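Local coordinates for protein carbohydrate esterase family 2 (CE2) (Chaetomium olivicolor, PDB 4XVH) that probably removes acetyl groups from xylan and related polysaccharides, as a two-domain esterase of carbohydrate esterase family 2, at residues 84-89 with 159-164; 80-85 with 137-142; 14-19 with 188-193. One frame throughout, in Å; residues are numbered along the deposited sequence.

Interaction 1: residues 84-89 with 159-164; sequences EPAYGS and VAWSGK. With PEU (2,5,8,11,14,17,20,23,26,29,32,35,38,41,44,47,50,53,56,59,62,65,68,71,74,77,80-heptacosaoxadooctacontan-82-ol), chain C.
The carboxylate of E84 grips S162 with both oxygens. E84 OE1 accepts the backbone N-H of S162 at 2.7 Å in a nearly straight bond (169° at the hydrogen), and E84 OE2 takes the hydroxyl OG of S162 at 2.6 Å; each oxygen uses the lone pair on the side of its twin. One residue thus engages both oxygens, which fixes the rotation of the carboxylate and holds S162 against the loop 84-87. The glutamate reaches across because CG lies between the backbone N and the carbonyl carbon (chi1 70°) and the chain then runs straight out.

Beside this clasp lies the indole of W161. CB of P85 stands over one face toward the rim, and its CG comes to 4.1 Å from W161 CE3, while the CE methylene of K164 packs on the opposite face, so the ring is sandwiched. The methyl CB of A86 comes to 3.8 Å from W161 NE1.

A polyether chain runs over this junction. Its OAK lies above one face of the Y87 ring, 3.8 Å from Y87 CZ, and its OAW accepts the N-H of G163 at 2.9 Å, somewhat bent. G163 follows S162 directly in the type II turn 161-164, so the glutamate clasp probably helps to position that N-H. N215 holds the polymer with a second hydrogen bond. A glycine N-H and an asparagine side chain beside S118, the serine of the GDS sequence, are consistent with the oxyanion hole of SGNH hydrolases, here bordered by the N-terminal beta-sandwich domain.

Interaction 2: residues 80-85 with 137-142; sequences RRRSEP and LEDNPK
R82 lies against residues 138-141, meeting them through CB, CG and the guanidinium. Its CB starts 3.3 Å from the carbonyl O of E138. CG, standing beside the backbone N and opposite the carbonyl carbon, meets CD of P141, 4.0 Å from R82 CG; the two side chains cross at about a right angle. Beyond this point the chain bends (chi3 60°); R82 NE passes 3.3 Å from E138 O, at an angle too poor for a hydrogen bond, and the guanidinium lays one face over E138 O and the carboxyl carbon of D139. R82 NH1 makes a long salt bridge of 3.4 Å to D139 OD2, the two flat groups being turned 42° against each other. The principal partners of the tip are D126, which together with the carbonyl of A136 takes NH2, and D45, which pairs with NH1; three acids thus probably stabilise the buried positive charge.

N140 N donates to R82 O at 2.9 Å, on a lone pair in the carbonyl plane. E84 OE2, which also accepts the hydroxyl of S162, approaches E138 OE2 to 2.6 Å with the carboxylates nearly coplanar, suggesting that one acid carries a proton. N133 also binds E138 OE2.

Segment 80-85 holds the last two residues of strand 73-81 and the loop that follows, and 137-142 closes in a short 3-10 turn ahead of helix 144-151, while V121 of helix 118-121 touches both E84 and E138.

Interaction 3: residues 14-19 with 188-193; sequences ELSWPG and YGANDA
E14 OE1 is gripped by water molecules that bridge it to the loop 188-193: water 1 donates to it at 2.7 Å and also to D192 OD2, while waters 2 and 5 lie between the same oxygen and D192 OD1, the bond of water 2 to D192 being weak. The loop makes a type I beta turn from G189 to D192, packed against the end of strand 14-15 and the loop after it, so that a loop of the SGNH (GDSL-like) hydrolase domain meets the beta sandwich. Waters thus separate the two acids, E14 and D192, and probably ease their repulsion; E14 OE2 is held in addition by the hydroxyl of S89.

D192 OD2 also closes back on the turn, accepting the N-H of G189 from above the carboxylate plane. Next to it, S16 OG receives the N-H of A190 at 2.9 Å. The hydroxyl reaches the turn because it lies opposite the backbone N (chi1 176°), and water 4 joins it to E14 OE2.

W17 completes the contact with both its edge and its face. NE1 donates to the carbonyl O of Y188 at 2.8 Å, close to the ring plane though the bond is bent to 142°. Over the six-membered ring stands the methyl of A190 in a CH-pi contact, while V159 of strand 155-160 also touches the indole. The A190 CB lies 3.8 Å from the centroid of that W17 ring, only 10° off its normal.

All three contacts are largely buried and join the beta-sandwich domain to the hydrolase domain. Interactions 1 and 2 start from the same loop and share E84, whose carboxylate faces S162 in one and E138 in the other. Interaction 3 lies at the edge strand 14-15 of the sandwich sheet, which pairs with strand 88-97; A190 of its turn also touches P85, and S89 binds E14. Their chemistry differs with place: interaction 1 borders the ligand pocket and mixes a carboxylate clasp with indole packing, interaction 2 buries a cluster of charges, and interaction 3, with exposed N191 at its margin, bridges its acids through water.

Interaction 1: residues 84-89 with 159-164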
loop_
_atom_site.group_PDB
_atom_site.type_symbol
_atom_site.label_atom_id
_atom_site.label_comp_id
_atom_site.label_asym_id
_atom_site.label_seq_id
_atom_site.Cartn_x
_atom_site.Cartn_y
_atom_site.Cartn_z
ATOM N N GLU A 84 -8.875 0.585 -1.683
ATOM C CA GLU A 84 -8.228 -0.425 -2.532
ATOM C C GLU A 84 -9.108 -0.875 -3.708
ATOM O O GLU A 84 -10.318 -0.651 -3.710
ATOM C CB GLU A 84 -7.840 -1.639 -1.671
ATOM C CG GLU A 84 -9.088 -2.427 -1.193
ATOM C CD GLU A 84 -8.710 -3.641 -0.359
ATOM O OE1 GLU A 84 -8.084 -4.580 -0.927
ATOM O OE2 GLU A 84 -9.018 -3.632 0.860
ATOM N N PRO A 85 -8.499 -1.519 -4.706
ATOM C CA PRO A 85 -9.256 -1.874 -5.911
ATOM C C PRO A 85 -10.463 -2.766 -5.652
ATOM O O PRO A 85 -11.446 -2.670 -6.390
ATOM C CB PRO A 85 -8.229 -2.621 -6.780
ATOM C CG PRO A 85 -6.925 -2.502 -6.104
ATOM C CD PRO A 85 -7.047 -1.689 -4.874
ATOM N N ALA A 86 -10.400 -3.589 -4.612
ATOM C CA ALA A 86 -11.471 -4.546 -4.369
ATOM C C ALA A 86 -12.802 -3.838 -4.138
ATOM O O ALA A 86 -13.844 -4.414 -4.409
ATOM C CB ALA A 86 -11.153 -5.444 -3.163
ATOM N N TYR A 87 -12.760 -2.602 -3.633
ATOM C CA TYR A 87 -13.990 -1.868 -3.326
ATOM C C TYR A 87 -14.424 -0.971 -4.487
ATOM O O TYR A 87 -15.605 -0.670 -4.634
ATOM C CB TYR A 87 -13.826 -1.029 -2.053
ATOM C CG TYR A 87 -13.881 -1.849 -0.777
ATOM C CD1 TYR A 87 -15.100 -2.189 -0.190
ATOM C CD2 TYR A 87 -12.709 -2.320 -0.178
ATOM C CE1 TYR A 87 -15.147 -2.958 0.966
ATOM C CE2 TYR A 87 -12.753 -3.090 0.991
ATOM C CZ TYR A 87 -13.972 -3.403 1.554
ATOM O OH TYR A 87 -13.989 -4.175 2.708
ATOM N N GLY A 88 -13.458 -0.530 -5.294
ATOM C CA GLY A 88 -13.760 0.244 -6.500
ATOM C C GLY A 88 -12.540 1.001 -6.979
ATOM O O GLY A 88 -11.447 0.797 -6.464
ATOM N N SER A 89 -12.714 1.881 -7.948
ATOM C CA SER A 89 -11.618 2.750 -8.362
ATOM C C SER A 89 -12.143 4.101 -8.871
ATOM O O SER A 89 -13.340 4.267 -9.058
ATOM C CB SER A 89 -10.764 2.064 -9.429
ATOM O OG SER A 89 -11.529 1.802 -10.581
ATOM N N VAL A 159 1.459 -1.536 -3.703
ATOM C CA VAL A 159 0.804 -2.557 -4.493
ATOM C C VAL A 159 0.292 -3.593 -3.528
ATOM O O VAL A 159 1.059 -4.423 -3.048
ATOM C CB VAL A 159 1.745 -3.209 -5.516
ATOM C CG1 VAL A 159 0.954 -4.220 -6.356
ATOM C CG2 VAL A 159 2.312 -2.142 -6.430
ATOM N N ALA A 160 -1.004 -3.537 -3.231
ATOM C CA ALA A 160 -1.556 -4.363 -2.155
ATOM C C ALA A 160 -3.017 -4.607 -2.368
ATOM O O ALA A 160 -3.694 -3.780 -2.972
ATOM C CB ALA A 160 -1.331 -3.702 -0.817
ATOM N N TRP A 161 -3.519 -5.738 -1.864
ATOM C CA TRP A 161 -4.897 -6.131 -2.142
ATOM C C TRP A 161 -5.333 -7.004 -0.950
ATOM O O TRP A 161 -4.632 -7.945 -0.602
ATOM C CB TRP A 161 -4.971 -6.903 -3.476
ATOM C CG TRP A 161 -6.336 -7.270 -3.967
ATOM C CD1 TRP A 161 -7.355 -7.853 -3.255
ATOM C CD2 TRP A 161 -6.832 -7.095 -5.309
ATOM N NE1 TRP A 161 -8.464 -8.029 -4.078
ATOM C CE2 TRP A 161 -8.161 -7.574 -5.338
ATOM C CE3 TRP A 161 -6.281 -6.564 -6.484
ATOM C CZ2 TRP A 161 -8.942 -7.548 -6.505
ATOM C CZ3 TRP A 161 -7.056 -6.548 -7.644
ATOM C CH2 TRP A 161 -8.368 -7.033 -7.644
ATOM N N SER A 162 -6.454 -6.668 -0.320
ATOM C CA SER A 162 -6.868 -7.405 0.875
ATOM C C SER A 162 -7.147 -8.873 0.555
ATOM O O SER A 162 -7.763 -9.183 -0.470
ATOM C CB SER A 162 -8.099 -6.761 1.509
ATOM O OG SER A 162 -7.696 -5.520 2.076
ATOM N N GLY A 163 -6.677 -9.753 1.434
ATOM C CA GLY A 163 -6.969 -11.172 1.350
ATOM C C GLY A 163 -5.938 -11.929 0.541
ATOM O O GLY A 163 -5.980 -13.156 0.495
ATOM N N LYS A 164 -5.000 -11.203 -0.078
ATOM C CA LYS A 164 -4.066 -11.831 -0.987
ATOM C C LYS A 164 -2.858 -12.385 -0.273
ATOM O O LYS A 164 -2.404 -11.859 0.742
ATOM C CB LYS A 164 -3.621 -10.852 -2.073
ATOM C CG LYS A 164 -4.767 -10.396 -2.973
ATOM C CD LYS A 164 -5.377 -11.582 -3.741
ATOM C CE LYS A 164 -6.320 -11.077 -4.840
ATOM N NZ LYS A 164 -6.899 -12.208 -5.634
HETATM C CAA PEU C . -16.611 -3.510 -7.458
HETATM O OAB PEU C . -17.033 -4.441 -6.447
HETATM C CAC PEU C . -17.390 -5.768 -6.998
HETATM C CAD PEU C . -17.887 -6.928 -6.056
HETATM O OAE PEU C . -19.101 -6.607 -5.334
HETATM C CAF PEU C . -18.959 -5.494 -4.395
HETATM C CAG PEU C . -18.186 -5.645 -3.074
HETATM O OAH PEU C . -16.827 -6.108 -3.124
HETATM C CAI PEU C . -16.200 -6.018 -1.814
HETATM C CAJ PEU C . -14.855 -6.750 -1.745
HETATM O OAK PEU C . -14.246 -6.588 -0.436
HETATM C CAL PEU C . -13.251 -7.615 -0.243
HETATM C CAM PEU C . -12.550 -7.555 1.110
HETATM O OAN PEU C . -11.812 -8.794 1.148
HETATM C CAO PEU C . -11.136 -9.045 2.401
HETATM C CAP PEU C . -10.994 -10.547 2.264
HETATM O OAQ PEU C . -10.398 -11.471 3.208
HETATM C CAR PEU C . -10.879 -11.469 4.589
HETATM C CAS PEU C . -10.438 -10.372 5.591
HETATM O OAT PEU C . -8.982 -10.364 5.878
HETATM C CAU PEU C . -8.098 -10.090 4.749
HETATM C CAV PEU C . -6.611 -10.134 5.161
HETATM O OAW PEU C . -5.641 -9.841 4.124
#

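Interaction 2: residues 80-85 with 137-142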
loop_
_atom_site.group_PDB
_atom_site.type_symbol
_atom_site.label_atom_id
_atom_site.label_comp_id
_atom_site.label_asym_id
_atom_site.label_seq_id
_atom_site.Cartn_x
_atom_site.Cartn_y
_atom_site.Cartn_z
ATOM N N ARG A 80 -4.648 11.646 -2.424
ATOM C CA ARG A 80 -4.248 10.254 -2.344
ATOM C C ARG A 80 -5.381 9.300 -1.984
ATOM O O ARG A 80 -6.173 9.600 -1.085
ATOM C CB ARG A 80 -3.134 10.110 -1.343
ATOM C CG ARG A 80 -1.780 10.450 -1.959
ATOM C CD ARG A 80 -0.763 10.179 -0.960
ATOM N NE ARG A 80 0.601 10.581 -1.310
ATOM C CZ ARG A 80 1.433 9.892 -2.088
ATOM N NH1 ARG A 80 1.020 8.806 -2.723
ATOM N NH2 ARG A 80 2.675 10.318 -2.258
ATOM N N ARG A 81 -5.484 8.193 -2.691
ATOM C CA ARG A 81 -6.457 7.177 -2.416
ATOM C C ARG A 81 -6.192 6.536 -1.069
ATOM O O ARG A 81 -5.142 6.076 -0.821
ATOM C CB ARG A 81 -6.374 6.066 -3.441
ATOM C CG ARG A 81 -7.535 5.911 -4.365
ATOM C CD ARG A 81 -7.189 4.959 -5.472
ATOM N NE ARG A 81 -7.635 3.592 -5.383
ATOM C CZ ARG A 81 -8.884 3.202 -5.291
ATOM N NH1 ARG A 81 -9.827 4.069 -5.120
ATOM N NH2 ARG A 81 -9.169 1.944 -5.296
ATOM N N ARG A 82 -7.217 6.430 -0.272
ATOM C CA ARG A 82 -7.133 5.740 1.012
ATOM C C ARG A 82 -7.397 4.233 0.859
ATOM O O ARG A 82 -6.951 3.428 1.689
ATOM C CB ARG A 82 -8.186 6.308 1.987
ATOM C CG ARG A 82 -7.979 7.760 2.385
ATOM C CD ARG A 82 -9.273 8.381 2.856
ATOM N NE ARG A 82 -9.866 7.716 4.017
ATOM C CZ ARG A 82 -9.522 7.958 5.292
ATOM N NH1 ARG A 82 -8.588 8.860 5.595
ATOM N NH2 ARG A 82 -10.147 7.318 6.287
ATOM N N SER A 83 -8.182 3.881 -0.168
ATOM C CA SER A 83 -8.801 2.565 -0.270
ATOM C C SER A 83 -8.251 1.732 -1.418
ATOM O O SER A 83 -7.290 2.138 -2.090
ATOM C CB SER A 83 -10.330 2.710 -0.426
ATOM O OG SER A 83 -10.647 3.524 -1.546
ATOM N N GLU A 84 -8.875 0.585 -1.683
ATOM C CA GLU A 84 -8.228 -0.425 -2.532
ATOM C C GLU A 84 -9.108 -0.875 -3.708
ATOM O O GLU A 84 -10.318 -0.651 -3.710
ATOM C CB GLU A 84 -7.840 -1.639 -1.671
ATOM C CG GLU A 84 -9.088 -2.427 -1.193
ATOM C CD GLU A 84 -8.710 -3.641 -0.359
ATOM O OE1 GLU A 84 -8.084 -4.580 -0.927
ATOM O OE2 GLU A 84 -9.018 -3.632 0.860
ATOM N N PRO A 85 -8.499 -1.519 -4.706
ATOM C CA PRO A 85 -9.256 -1.874 -5.911
ATOM C C PRO A 85 -10.463 -2.766 -5.652
ATOM O O PRO A 85 -11.446 -2.670 -6.390
ATOM C CB PRO A 85 -8.229 -2.621 -6.780
ATOM C CG PRO A 85 -6.925 -2.502 -6.104
ATOM C CD PRO A 85 -7.047 -1.689 -4.874
ATOM N N LEU A 137 -13.363 3.616 5.661
ATOM C CA LEU A 137 -12.582 3.316 6.878
ATOM C C LEU A 137 -11.143 2.905 6.573
ATOM O O LEU A 137 -10.280 2.900 7.459
ATOM C CB LEU A 137 -13.264 2.231 7.701
ATOM C CG LEU A 137 -14.566 2.718 8.384
ATOM C CD1 LEU A 137 -15.213 1.618 9.217
ATOM C CD2 LEU A 137 -14.311 3.947 9.281
ATOM N N GLU A 138 -10.885 2.521 5.326
ATOM C CA GLU A 138 -9.524 2.214 4.929
ATOM C C GLU A 138 -8.709 3.501 4.942
ATOM O O GLU A 138 -9.239 4.571 4.636
ATOM C CB GLU A 138 -9.509 1.543 3.546
ATOM C CG GLU A 138 -10.274 0.241 3.571
ATOM C CD GLU A 138 -9.953 -0.629 2.386
ATOM O OE1 GLU A 138 -9.758 -0.041 1.295
ATOM O OE2 GLU A 138 -9.884 -1.887 2.555
ATOM N N ASP A 139 -7.421 3.412 5.256
ATOM C CA ASP A 139 -6.649 4.643 5.379
ATOM C C ASP A 139 -5.191 4.397 4.994
ATOM O O ASP A 139 -4.312 4.396 5.851
ATOM C CB ASP A 139 -6.747 5.193 6.817
ATOM C CG ASP A 139 -6.327 6.656 6.935
ATOM O OD1 ASP A 139 -5.613 7.153 6.038
ATOM O OD2 ASP A 139 -6.717 7.325 7.944
ATOM N N ASN A 140 -4.946 4.177 3.701
ATOM C CA ASN A 140 -3.599 3.864 3.257
ATOM C C ASN A 140 -2.588 4.925 3.706
ATOM O O ASN A 140 -1.473 4.560 4.028
ATOM C CB ASN A 140 -3.542 3.690 1.719
ATOM C CG ASN A 140 -2.165 3.206 1.239
ATOM O OD1 ASN A 140 -1.431 3.945 0.558
ATOM N ND2 ASN A 140 -1.799 1.961 1.617
ATOM N N PRO A 141 -2.961 6.234 3.711
ATOM C CA PRO A 141 -1.942 7.233 4.105
ATOM C C PRO A 141 -1.466 7.104 5.563
ATOM O O PRO A 141 -0.468 7.769 5.940
ATOM C CB PRO A 141 -2.651 8.575 3.899
ATOM C CG PRO A 141 -3.662 8.320 2.781
ATOM C CD PRO A 141 -4.126 6.871 3.037
ATOM N N LYS A 142 -2.161 6.301 6.374
ATOM C CA LYS A 142 -1.735 6.121 7.767
ATOM C C LYS A 142 -1.074 4.771 8.016
ATOM O O LYS A 142 -0.822 4.408 9.170
ATOM C CB LYS A 142 -2.914 6.269 8.730
ATOM C CG LYS A 142 -3.392 7.737 8.850
ATOM C CD LYS A 142 -4.291 7.923 10.103
ATOM C CE LYS A 142 -4.620 9.399 10.327
ATOM N NZ LYS A 142 -5.455 9.594 11.587
#

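Interaction 3: residues 14-19 with 188-193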
loop_
_atom_site.group_PDB
_atom_site.type_symbol
_atom_site.label_atom_id
_atom_site.label_comp_id
_atom_site.label_asym_id
_atom_site.label_seq_id
_atom_site.Cartn_x
_atom_site.Cartn_y
_atom_site.Cartn_z
ATOM N N GLU A 14 -6.449 5.714 -14.209
ATOM C CA GLU A 14 -7.202 5.083 -13.127
ATOM C C GLU A 14 -6.412 5.063 -11.838
ATOM O O GLU A 14 -5.292 4.531 -11.775
ATOM C CB GLU A 14 -7.607 3.649 -13.499
ATOM C CG GLU A 14 -8.410 2.905 -12.411
ATOM C CD GLU A 14 -8.627 1.437 -12.772
ATOM O OE1 GLU A 14 -7.901 0.918 -13.647
ATOM O OE2 GLU A 14 -9.548 0.810 -12.208
ATOM N N LEU A 15 -6.992 5.662 -10.807
ATOM C CA LEU A 15 -6.472 5.508 -9.457
ATOM C C LEU A 15 -6.977 4.183 -8.927
ATOM O O LEU A 15 -8.103 4.070 -8.435
ATOM C CB LEU A 15 -6.902 6.667 -8.574
ATOM C CG LEU A 15 -6.539 8.043 -9.139
ATOM C CD1 LEU A 15 -6.983 9.071 -8.089
ATOM C CD2 LEU A 15 -5.022 8.180 -9.438
ATOM N N SER A 16 -6.135 3.174 -9.068
ATOM C CA SER A 16 -6.506 1.798 -8.767
ATOM C C SER A 16 -5.843 1.318 -7.474
ATOM O O SER A 16 -6.523 0.986 -6.507
ATOM C CB SER A 16 -6.100 0.887 -9.928
ATOM O OG SER A 16 -6.377 -0.457 -9.603
ATOM N N TRP A 17 -4.513 1.266 -7.440
ATOM C CA TRP A 17 -3.833 0.852 -6.210
ATOM C C TRP A 17 -4.054 1.854 -5.052
ATOM O O TRP A 17 -4.309 3.042 -5.274
ATOM C CB TRP A 17 -2.329 0.669 -6.498
ATOM C CG TRP A 17 -2.035 -0.424 -7.480
ATOM C CD1 TRP A 17 -1.552 -0.273 -8.760
ATOM C CD2 TRP A 17 -2.257 -1.842 -7.300
ATOM N NE1 TRP A 17 -1.433 -1.513 -9.370
ATOM C CE2 TRP A 17 -1.853 -2.487 -8.494
ATOM C CE3 TRP A 17 -2.761 -2.624 -6.247
ATOM C CZ2 TRP A 17 -1.924 -3.881 -8.657
ATOM C CZ3 TRP A 17 -2.824 -4.010 -6.413
ATOM C CH2 TRP A 17 -2.404 -4.619 -7.604
ATOM N N PRO A 18 -3.970 1.371 -3.800
ATOM C CA PRO A 18 -4.041 2.267 -2.645
ATOM C C PRO A 18 -2.937 3.301 -2.714
ATOM O O PRO A 18 -1.835 2.988 -3.189
ATOM C CB PRO A 18 -3.802 1.334 -1.441
ATOM C CG PRO A 18 -4.170 -0.041 -1.942
ATOM C CD PRO A 18 -3.706 -0.021 -3.392
ATOM N N GLY A 19 -3.222 4.513 -2.251
ATOM C CA GLY A 19 -2.188 5.538 -2.158
ATOM C C GLY A 19 -1.976 6.284 -3.456
ATOM O O GLY A 19 -1.287 7.311 -3.446
ATOM N N TYR A 188 -0.435 -2.996 -14.425
ATOM C CA TYR A 188 -0.342 -1.547 -14.263
ATOM C C TYR A 188 -1.364 -1.117 -13.222
ATOM O O TYR A 188 -1.015 -0.872 -12.072
ATOM C CB TYR A 188 -0.601 -0.771 -15.567
ATOM C CG TYR A 188 0.323 0.443 -15.668
ATOM C CD1 TYR A 188 1.060 0.708 -16.820
ATOM C CD2 TYR A 188 0.593 1.208 -14.524
ATOM C CE1 TYR A 188 1.931 1.796 -16.881
ATOM C CE2 TYR A 188 1.467 2.277 -14.564
ATOM C CZ TYR A 188 2.125 2.571 -15.745
ATOM O OH TYR A 188 3.001 3.633 -15.733
ATOM N N GLY A 189 -2.632 -1.014 -13.630
ATOM C CA GLY A 189 -3.704 -0.863 -12.663
ATOM C C GLY A 189 -4.082 -2.248 -12.194
ATOM O O GLY A 189 -3.813 -3.228 -12.904
ATOM N N ALA A 190 -4.719 -2.341 -11.027
ATOM C CA ALA A 190 -4.991 -3.640 -10.417
ATOM C C ALA A 190 -5.787 -4.594 -11.275
ATOM O O ALA A 190 -5.616 -5.806 -11.135
ATOM C CB ALA A 190 -5.717 -3.467 -9.093
ATOM N N ASN A 191 -6.675 -4.087 -12.139
ATOM C CA ASN A 191 -7.466 -4.993 -12.968
ATOM C C ASN A 191 -7.007 -4.987 -14.414
ATOM O O ASN A 191 -7.710 -5.461 -15.265
ATOM C CB ASN A 191 -8.945 -4.642 -12.920
ATOM C CG ASN A 191 -9.507 -4.701 -11.526
ATOM O OD1 ASN A 191 -10.116 -3.743 -11.056
ATOM N ND2 ASN A 191 -9.321 -5.818 -10.863
ATOM N N ASP A 192 -5.832 -4.428 -14.684
ATOM C CA ASP A 192 -5.298 -4.448 -16.045
ATOM C C ASP A 192 -4.696 -5.830 -16.358
ATOM O O ASP A 192 -4.587 -6.685 -15.478
ATOM C CB ASP A 192 -4.281 -3.315 -16.232
ATOM C CG ASP A 192 -4.939 -1.931 -16.136
ATOM O OD1 ASP A 192 -6.178 -1.870 -16.302
ATOM O OD2 ASP A 192 -4.243 -0.908 -15.931
ATOM N N ALA A 193 -4.335 -6.057 -17.613
ATOM C CA ALA A 193 -3.794 -7.352 -18.039
ATOM C C ALA A 193 -2.536 -7.710 -17.264
ATOM O O ALA A 193 -1.759 -6.831 -16.873
ATOM C CB ALA A 193 -3.498 -7.343 -19.509
HETATM O O HOH W 1 -5.541 1.213 -14.934
HETATM O O HOH W 2 -7.117 -1.619 -13.561
HETATM O O HOH W 3 -10.875 -1.262 -13.278
HETATM O O HOH W 4 -9.103 -0.827 -9.922
HETATM O O HOH W 5 -8.511 -0.175 -16.197
#